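Local coordinates for protein Non-atp dependent l-selective hydantoinase (Arthrobacter aurescens, PDB 1GKR) that hydrolyses the cyclic amide of 5-substituted hydantoins, aryl derivatives more readily than alkyl ones, using two zinc ions in each subunit of a homotetramer, at residues Asp3-Asn8 with Val39-Thr44; Glu165-Phe170 with Gln228-Cys233; Pro265-Ile270 with Pro286-Ala291. All blocks are in the same frame, centred on the assembly; numbering follows the deposited sequence.

Interaction 1. Residues Asp3-Asn8 with Val39-Thr44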
loop_
_atom_site.group_PDB
_atom_site.type_symbol
_atom_site.label_atom_id
_atom_site.label_comp_id
_atom_site.label_asym_id
_atom_site.label_seq_id
_atom_site.Cartn_x
_atom_site.Cartn_y
_atom_site.Cartn_z
ATOM N N ASP A 3 33.130 -33.917 29.162
ATOM C CA ASP A 3 32.226 -34.136 30.281
ATOM C C ASP A 3 31.066 -35.014 29.863
ATOM O O ASP A 3 30.674 -35.916 30.600
ATOM C CB ASP A 3 31.699 -32.809 30.837
ATOM C CG ASP A 3 32.811 -31.885 31.305
ATOM O OD1 ASP A 3 33.839 -32.394 31.797
ATOM O OD2 ASP A 3 32.656 -30.649 31.196
ATOM N N VAL A 4 30.511 -34.763 28.684
ATOM C CA VAL A 4 29.395 -35.569 28.205
ATOM C C VAL A 4 29.289 -35.535 26.693
ATOM O O VAL A 4 29.662 -34.551 26.053
ATOM C CB VAL A 4 28.043 -35.100 28.826
ATOM C CG1 VAL A 4 27.897 -33.622 28.673
ATOM C CG2 VAL A 4 26.865 -35.803 28.153
ATOM N N ILE A 5 28.795 -36.633 26.133
ATOM C CA ILE A 5 28.598 -36.762 24.703
ATOM C C ILE A 5 27.179 -37.235 24.462
ATOM O O ILE A 5 26.741 -38.241 25.027
ATOM C CB ILE A 5 29.561 -37.790 24.079
ATOM C CG1 ILE A 5 30.954 -37.187 23.956
ATOM C CG2 ILE A 5 29.078 -38.203 22.689
ATOM C CD1 ILE A 5 31.965 -38.149 23.373
ATOM N N VAL A 6 26.449 -36.491 23.640
ATOM C CA VAL A 6 25.085 -36.867 23.301
ATOM C C VAL A 6 25.242 -37.366 21.882
ATOM O O VAL A 6 25.565 -36.587 20.982
ATOM C CB VAL A 6 24.133 -35.656 23.302
ATOM C CG1 VAL A 6 22.711 -36.134 23.148
ATOM C CG2 VAL A 6 24.303 -34.849 24.580
ATOM N N LYS A 7 25.049 -38.661 21.667
ATOM C CA LYS A 7 25.217 -39.159 20.318
ATOM C C LYS A 7 23.975 -39.628 19.597
ATOM O O LYS A 7 22.949 -39.920 20.216
ATOM C CB LYS A 7 26.304 -40.234 20.277
ATOM C CG LYS A 7 26.225 -41.332 21.289
ATOM C CD LYS A 7 27.590 -42.024 21.319
ATOM C CE LYS A 7 27.526 -43.385 21.998
ATOM N NZ LYS A 7 26.587 -44.335 21.302
ATOM N N ASN A 8 24.094 -39.667 18.269
ATOM C CA ASN A 8 23.019 -40.063 17.377
ATOM C C ASN A 8 21.902 -39.059 17.485
ATOM O O ASN A 8 20.744 -39.409 17.712
ATOM C CB ASN A 8 22.515 -41.456 17.728
ATOM C CG ASN A 8 23.628 -42.467 17.739
ATOM O OD1 ASN A 8 24.408 -42.548 16.789
ATOM N ND2 ASN A 8 23.723 -43.241 18.817
ATOM N N VAL A 39 36.328 -41.321 21.324
ATOM C CA VAL A 39 36.567 -40.192 22.215
ATOM C C VAL A 39 36.002 -40.590 23.562
ATOM O O VAL A 39 34.998 -41.304 23.632
ATOM C CB VAL A 39 35.869 -38.895 21.740
ATOM C CG1 VAL A 39 36.572 -38.337 20.523
ATOM C CG2 VAL A 39 34.433 -39.171 21.421
ATOM N N GLU A 40 36.649 -40.146 24.630
ATOM C CA GLU A 40 36.178 -40.490 25.959
ATOM C C GLU A 40 35.427 -39.358 26.620
ATOM O O GLU A 40 35.841 -38.202 26.554
ATOM C CB GLU A 40 37.343 -40.881 26.845
ATOM C CG GLU A 40 38.107 -42.083 26.382
ATOM C CD GLU A 40 39.287 -42.343 27.283
ATOM O OE1 GLU A 40 39.053 -42.638 28.476
ATOM O OE2 GLU A 40 40.443 -42.234 26.810
ATOM N N ALA A 41 34.326 -39.709 27.272
ATOM C CA ALA A 41 33.501 -38.745 27.974
ATOM C C ALA A 41 33.076 -39.355 29.302
ATOM O O ALA A 41 32.818 -40.553 29.378
ATOM C CB ALA A 41 32.276 -38.399 27.135
ATOM N N SER A 42 33.004 -38.536 30.346
ATOM C CA SER A 42 32.600 -39.016 31.665
ATOM C C SER A 42 31.216 -39.633 31.606
ATOM O O SER A 42 30.953 -40.656 32.224
ATOM C CB SER A 42 32.556 -37.869 32.675
ATOM O OG SER A 42 33.752 -37.114 32.665
ATOM N N ARG A 43 30.328 -38.997 30.857
ATOM C CA ARG A 43 28.957 -39.455 30.742
ATOM C C ARG A 43 28.577 -39.520 29.264
ATOM O O ARG A 43 29.040 -38.718 28.465
ATOM C CB ARG A 43 28.060 -38.472 31.520
ATOM C CG ARG A 43 26.540 -38.586 31.309
ATOM C CD ARG A 43 25.849 -39.666 32.168
ATOM N NE ARG A 43 24.381 -39.629 32.045
ATOM C CZ ARG A 43 23.582 -38.731 32.631
ATOM N NH1 ARG A 43 24.086 -37.768 33.408
ATOM N NH2 ARG A 43 22.268 -38.794 32.432
ATOM N N THR A 44 27.753 -40.492 28.898
ATOM C CA THR A 44 27.316 -40.629 27.521
ATOM C C THR A 44 25.803 -40.769 27.416
ATOM O O THR A 44 25.186 -41.579 28.108
ATOM C CB THR A 44 27.993 -41.837 26.844
ATOM O OG1 THR A 44 29.269 -41.434 26.346
ATOM C CG2 THR A 44 27.161 -42.363 25.690
#
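Ile5 lies across the N-terminal half of Val39-Thr44 and meets it with one branch: CD1 touches Val39 CG2 at 3.3 Å, the two side chains crossing at a slant, and CG1 rests on Ala41 CB at 3.7 Å. CG1 sits beside the backbone N and anti to the carbonyl carbon (chi1 -76°), and the extended chi2 carries CD1 on to Val39. The backbones are tied by two bonds, Arg43 N to Asp3 O and Ile5 N to Arg43 O, each 3.1 Å. Arg43 O also receives a CA-H contact from Val4, while Thr44 CA approaches Ile5 O in the same manner. This is a short parallel pairing, Val4 with Arg43 and Ile5 with Thr44, at the start of strand 44-46. The Lys7 and Thr44 side chains pass at a slant, Lys7 CE lying 3.8 Å from Thr44 CG2; Lys7 NZ makes a long, weak ion pair with Asp46. Farther out, strand 2-7 pairs antiparallel with strand 16-25 on its other edge. There Asp3 and Val4 both face Val24, forming a classic beta bulge. Asp3 points its CB away from Val39-Thr44, and its OD2 accepts a hydrogen bond from Asp26 N. Thr36 packs on both Ile5 and Lys7.

Interaction 2. Residues Glu165-Phe170 with Gln228-Cys233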
loop_
_atom_site.group_PDB
_atom_site.type_symbol
_atom_site.label_atom_id
_atom_site.label_comp_id
_atom_site.label_asym_id
_atom_site.label_seq_id
_atom_site.Cartn_x
_atom_site.Cartn_y
_atom_site.Cartn_z
ATOM N N GLU A 165 4.989 9.566 27.582
ATOM C CA GLU A 165 5.885 8.810 28.451
ATOM C C GLU A 165 6.455 7.637 27.667
ATOM O O GLU A 165 7.649 7.337 27.751
ATOM C CB GLU A 165 5.127 8.317 29.687
ATOM C CG GLU A 165 4.216 9.373 30.266
ATOM C CD GLU A 165 3.662 9.003 31.611
ATOM O OE1 GLU A 165 4.396 9.162 32.605
ATOM O OE2 GLU A 165 2.498 8.550 31.674
ATOM N N LEU A 166 5.589 6.978 26.900
ATOM C CA LEU A 166 6.005 5.852 26.079
ATOM C C LEU A 166 7.062 6.318 25.077
ATOM O O LEU A 166 8.056 5.631 24.841
ATOM C CB LEU A 166 4.810 5.266 25.328
ATOM C CG LEU A 166 5.122 4.043 24.453
ATOM C CD1 LEU A 166 5.726 2.926 25.299
ATOM C CD2 LEU A 166 3.858 3.570 23.787
ATOM N N PHE A 167 6.855 7.493 24.493
ATOM C CA PHE A 167 7.815 8.024 23.538
ATOM C C PHE A 167 9.166 8.302 24.184
ATOM O O PHE A 167 10.212 8.022 23.594
ATOM C CB PHE A 167 7.295 9.305 22.905
ATOM C CG PHE A 167 8.213 9.868 21.871
ATOM C CD1 PHE A 167 8.424 9.191 20.673
ATOM C CD2 PHE A 167 8.898 11.049 22.103
ATOM C CE1 PHE A 167 9.307 9.682 19.718
ATOM C CE2 PHE A 167 9.784 11.553 21.159
ATOM C CZ PHE A 167 9.989 10.866 19.961
ATOM N N GLU A 168 9.154 8.854 25.396
ATOM C CA GLU A 168 10.412 9.151 26.084
ATOM C C GLU A 168 11.144 7.860 26.423
ATOM O O GLU A 168 12.376 7.800 26.392
ATOM C CB GLU A 168 10.162 9.953 27.360
ATOM C CG GLU A 168 9.585 11.325 27.098
ATOM C CD GLU A 168 9.551 12.193 28.338
ATOM O OE1 GLU A 168 9.042 11.728 29.392
ATOM O OE2 GLU A 168 10.029 13.348 28.243
ATOM N N ILE A 169 10.375 6.822 26.746
ATOM C CA ILE A 169 10.956 5.533 27.075
ATOM C C ILE A 169 11.606 4.966 25.822
ATOM O O ILE A 169 12.708 4.438 25.889
ATOM C CB ILE A 169 9.885 4.574 27.607
ATOM C CG1 ILE A 169 9.384 5.088 28.954
ATOM C CG2 ILE A 169 10.443 3.155 27.722
ATOM C CD1 ILE A 169 8.267 4.246 29.565
ATOM N N PHE A 170 10.930 5.095 24.679
ATOM C CA PHE A 170 11.466 4.603 23.412
ATOM C C PHE A 170 12.808 5.263 23.135
ATOM O O PHE A 170 13.764 4.593 22.724
ATOM C CB PHE A 170 10.517 4.915 22.262
ATOM C CG PHE A 170 9.418 3.895 22.069
ATOM C CD1 PHE A 170 9.119 2.962 23.055
ATOM C CD2 PHE A 170 8.655 3.902 20.908
ATOM C CE1 PHE A 170 8.071 2.055 22.882
ATOM C CE2 PHE A 170 7.614 3.002 20.729
ATOM C CZ PHE A 170 7.322 2.077 21.722
ATOM N N GLN A 228 7.753 4.069 17.232
ATOM C CA GLN A 228 9.071 3.460 17.133
ATOM C C GLN A 228 9.691 3.978 15.834
ATOM O O GLN A 228 10.888 4.278 15.764
ATOM C CB GLN A 228 8.974 1.929 17.153
ATOM C CG GLN A 228 9.171 1.280 15.821
ATOM C CD GLN A 228 10.618 1.198 15.422
ATOM O OE1 GLN A 228 10.936 1.270 14.247
ATOM N NE2 GLN A 228 11.504 1.034 16.393
ATOM N N LYS A 229 8.848 4.115 14.819
ATOM C CA LYS A 229 9.274 4.624 13.528
ATOM C C LYS A 229 10.101 5.888 13.730
ATOM O O LYS A 229 11.069 6.132 13.014
ATOM C CB LYS A 229 8.037 4.933 12.690
ATOM C CG LYS A 229 8.268 5.700 11.406
ATOM C CD LYS A 229 8.985 4.878 10.364
ATOM C CE LYS A 229 8.788 5.467 8.962
ATOM N NZ LYS A 229 7.363 5.397 8.503
ATOM N N GLU A 230 9.719 6.679 14.725
ATOM C CA GLU A 230 10.393 7.933 15.036
ATOM C C GLU A 230 11.548 7.786 16.031
ATOM O O GLU A 230 12.522 8.512 15.952
ATOM C CB GLU A 230 9.372 8.907 15.604
ATOM C CG GLU A 230 9.822 10.333 15.647
ATOM C CD GLU A 230 9.884 10.954 14.263
ATOM O OE1 GLU A 230 9.257 10.388 13.320
ATOM O OE2 GLU A 230 10.553 12.013 14.134
ATOM N N ALA A 231 11.440 6.853 16.969
ATOM C CA ALA A 231 12.482 6.656 17.971
ATOM C C ALA A 231 13.627 5.739 17.548
ATOM O O ALA A 231 14.758 5.936 17.977
ATOM C CB ALA A 231 11.860 6.124 19.256
ATOM N N GLY A 232 13.320 4.713 16.754
ATOM C CA GLY A 232 14.336 3.783 16.279
ATOM C C GLY A 232 14.814 2.679 17.211
ATOM O O GLY A 232 15.819 2.019 16.933
ATOM N N CYS A 233 14.106 2.468 18.315
ATOM C CA CYS A 233 14.472 1.440 19.291
ATOM C C CYS A 233 13.949 0.075 18.871
ATOM O O CYS A 233 12.928 -0.010 18.201
ATOM C CB CYS A 233 13.865 1.791 20.647
ATOM S SG CYS A 233 12.057 2.056 20.576
#
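Phe170 meets Ala231 and Cys233 where helix 163-176 packs against the C-terminal end of helix 214-231, and the contact is made by apolar groups without a hydrogen bond between the two segments. Among the aliphatic contacts, Ala231 CB lies 3.5 Å from Phe170 CB, near the plane of the ring at its edge. The small methyl lets the backbones come close, with the CA atoms of Phe170 and Ala231 5.9 Å apart. The sulfur-aromatic contact comes next: Cys233 SG stands 4.0 Å from the centroid of the Phe170 ring, 30° off the ring normal, and is nearest to CG. SG lies between the backbone N and the carbonyl carbon of its own residue (chi1 54°), a rotation that carries it to the Phe170 ring, while Cys233 CB touches Phe170 O. The aromatic contacts continue along the ring, whose CE2 reaches Gln228 N at 3.7 Å; the polar end of Gln228 leads off to Gln257. One turn earlier, Phe167 CE1 approaches Glu230 CG at 4.2 Å, aromatic ring and aliphatic stem crossing obliquely. Gly232, with positive phi, ends helix 214-231, and its N bonds to Gln228 O. The chain then enters strand 234-237 of the barrel. Ile180 of strand 179-182 packs on both Phe170 and Cys233 from the barrel side, and Phe215 of a neighbouring subunit meets the Phe167 ring and packs on Glu230.

Interaction 3. Residues Pro265-Ile270 with Pro286-Ala291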
loop_
_atom_site.group_PDB
_atom_site.type_symbol
_atom_site.label_atom_id
_atom_site.label_comp_id
_atom_site.label_asym_id
_atom_site.label_seq_id
_atom_site.Cartn_x
_atom_site.Cartn_y
_atom_site.Cartn_z
ATOM N N PRO A 265 1.326 -19.841 22.387
ATOM C CA PRO A 265 0.491 -21.036 22.289
ATOM C C PRO A 265 -0.960 -20.874 22.719
ATOM O O PRO A 265 -1.808 -21.626 22.266
ATOM C CB PRO A 265 1.268 -22.076 23.098
ATOM C CG PRO A 265 2.118 -21.267 24.022
ATOM C CD PRO A 265 2.521 -20.075 23.213
ATOM N N GLN A 266 -1.260 -19.894 23.568
ATOM C CA GLN A 266 -2.651 -19.679 24.001
ATOM C C GLN A 266 -3.510 -19.178 22.853
ATOM O O GLN A 266 -4.700 -19.476 22.782
ATOM C CB GLN A 266 -2.763 -18.623 25.104
ATOM C CG GLN A 266 -1.527 -18.413 25.895
ATOM C CD GLN A 266 -0.584 -17.457 25.230
ATOM O OE1 GLN A 266 -0.597 -16.263 25.511
ATOM N NE2 GLN A 266 0.241 -17.975 24.333
ATOM N N TYR A 267 -2.908 -18.386 21.975
ATOM C CA TYR A 267 -3.636 -17.817 20.859
ATOM C C TYR A 267 -3.716 -18.760 19.679
ATOM O O TYR A 267 -4.637 -18.658 18.870
ATOM C CB TYR A 267 -2.989 -16.499 20.446
ATOM C CG TYR A 267 -3.066 -15.465 21.531
ATOM C CD1 TYR A 267 -4.292 -14.913 21.901
ATOM C CD2 TYR A 267 -1.924 -15.069 22.226
ATOM C CE1 TYR A 267 -4.382 -13.991 22.939
ATOM C CE2 TYR A 267 -1.998 -14.148 23.271
ATOM C CZ TYR A 267 -3.230 -13.613 23.621
ATOM O OH TYR A 267 -3.316 -12.707 24.656
ATOM N N LEU A 268 -2.760 -19.678 19.579
ATOM C CA LEU A 268 -2.747 -20.634 18.475
ATOM C C LEU A 268 -3.553 -21.896 18.771
ATOM O O LEU A 268 -4.208 -22.434 17.880
ATOM C CB LEU A 268 -1.309 -21.031 18.129
ATOM C CG LEU A 268 -0.437 -19.915 17.553
ATOM C CD1 LEU A 268 0.994 -20.375 17.445
ATOM C CD2 LEU A 268 -0.957 -19.523 16.204
ATOM N N ASN A 269 -3.522 -22.344 20.025
ATOM C CA ASN A 269 -4.212 -23.563 20.432
ATOM C C ASN A 269 -5.561 -23.411 21.117
ATOM O O ASN A 269 -6.108 -24.393 21.616
ATOM C CB ASN A 269 -3.286 -24.383 21.320
ATOM C CG ASN A 269 -2.017 -24.767 20.609
ATOM O OD1 ASN A 269 -2.017 -25.660 19.763
ATOM N ND2 ASN A 269 -0.924 -24.078 20.923
ATOM N N ILE A 270 -6.097 -22.196 21.163
ATOM C CA ILE A 270 -7.401 -21.982 21.784
ATOM C C ILE A 270 -8.196 -21.041 20.911
ATOM O O ILE A 270 -7.643 -20.160 20.254
ATOM C CB ILE A 270 -7.289 -21.371 23.179
ATOM C CG1 ILE A 270 -6.381 -22.225 24.050
ATOM C CG2 ILE A 270 -8.656 -21.318 23.827
ATOM C CD1 ILE A 270 -6.121 -21.608 25.388
ATOM N N PRO A 286 -4.285 -9.628 25.504
ATOM C CA PRO A 286 -5.527 -9.508 24.728
ATOM C C PRO A 286 -6.312 -10.809 24.703
ATOM O O PRO A 286 -5.750 -11.888 24.886
ATOM C CB PRO A 286 -5.042 -9.164 23.324
ATOM C CG PRO A 286 -3.693 -8.649 23.529
ATOM C CD PRO A 286 -3.129 -9.502 24.617
ATOM N N PRO A 287 -7.620 -10.724 24.431
ATOM C CA PRO A 287 -8.511 -11.886 24.373
ATOM C C PRO A 287 -8.141 -12.872 23.273
ATOM O O PRO A 287 -7.541 -12.497 22.256
ATOM C CB PRO A 287 -9.876 -11.261 24.103
ATOM C CG PRO A 287 -9.745 -9.866 24.613
ATOM C CD PRO A 287 -8.370 -9.484 24.170
ATOM N N VAL A 288 -8.495 -14.136 23.486
ATOM C CA VAL A 288 -8.265 -15.157 22.479
ATOM C C VAL A 288 -9.291 -14.799 21.417
ATOM O O VAL A 288 -10.402 -14.375 21.738
ATOM C CB VAL A 288 -8.554 -16.548 23.025
ATOM C CG1 VAL A 288 -8.561 -17.560 21.904
ATOM C CG2 VAL A 288 -7.497 -16.912 24.038
ATOM N N ARG A 289 -8.923 -14.947 20.154
ATOM C CA ARG A 289 -9.826 -14.584 19.079
ATOM C C ARG A 289 -10.612 -15.730 18.434
ATOM O O ARG A 289 -10.572 -16.872 18.890
ATOM C CB ARG A 289 -9.045 -13.811 18.025
ATOM C CG ARG A 289 -9.167 -12.301 18.152
ATOM C CD ARG A 289 -8.587 -11.688 19.416
ATOM N NE ARG A 289 -9.508 -10.665 19.913
ATOM C CZ ARG A 289 -9.161 -9.468 20.383
ATOM N NH1 ARG A 289 -7.893 -9.096 20.437
ATOM N NH2 ARG A 289 -10.096 -8.638 20.814
ATOM N N SER A 290 -11.322 -15.412 17.357
ATOM C CA SER A 290 -12.161 -16.389 16.655
ATOM C C SER A 290 -11.451 -17.517 15.913
ATOM O O SER A 290 -10.274 -17.411 15.550
ATOM C CB SER A 290 -13.069 -15.678 15.653
ATOM O OG SER A 290 -12.400 -15.515 14.418
ATOM N N ALA A 291 -12.208 -18.586 15.658
ATOM C CA ALA A 291 -11.702 -19.759 14.948
ATOM C C ALA A 291 -11.192 -19.380 13.564
ATOM O O ALA A 291 -10.176 -19.896 13.108
ATOM C CB ALA A 291 -12.797 -20.809 14.829
#
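Tyr267, in the short helix 265-268, faces Val288 of an extended loop with their CA atoms 5.6 Å apart, and that loop follows a cis peptide bond before Pro286. The Tyr267 side chain spans the gap: OH donates to Pro286 O at 2.6 Å, the donor tilted 16° from the carbonyl plane. That carbonyl lies at the edge of the phenol, in plane, and Pro287 O borders the same ring, 3.6 Å from CE1. The Pro286 ring crosses the tyrosine at about a right angle. With CG anti to the carbonyl carbon (chi1 -64°), the Tyr267 side chain extends from the helix to the loop. Val288 divides its branches, CG1 going to Ile270 O and CG2 to Gln266 O at 4.0 Å. A phenylalanine in place of Tyr267 would probably leave Pro286 O without this donor and the loop less firmly tied to the helix. Beyond the contact, Arg289 forms salt bridges with Glu209 and Glu217. Pro286 and Tyr267 both pack on His239, a zinc ligand, and Gln266 lies near the ligand Asp312, so helix and loop form part of the second shell of the dinuclear zinc site of a TIM-barrel amidohydrolase.

In the fold
Along the chain the three contacts follow one another without nesting. Interaction 1 belongs to the N-terminal beta-rich part, on the opposite side of the chain's centre from the other two, its centre about 49 Å from that of interaction 2 and 42 Å from that of interaction 3. Interactions 2 and 3 lie in the TIM barrel, nearest atoms about 14 Å apart, and share the parallel run of strands 179-182, 234-237 and 259-263. Interaction 2 joins the helices that precede the first two of these strands, whereas interaction 3 begins just after the third, at the zinc end. The barrel thus has helix packing at a subunit interface in one contact and metal-site surroundings in another.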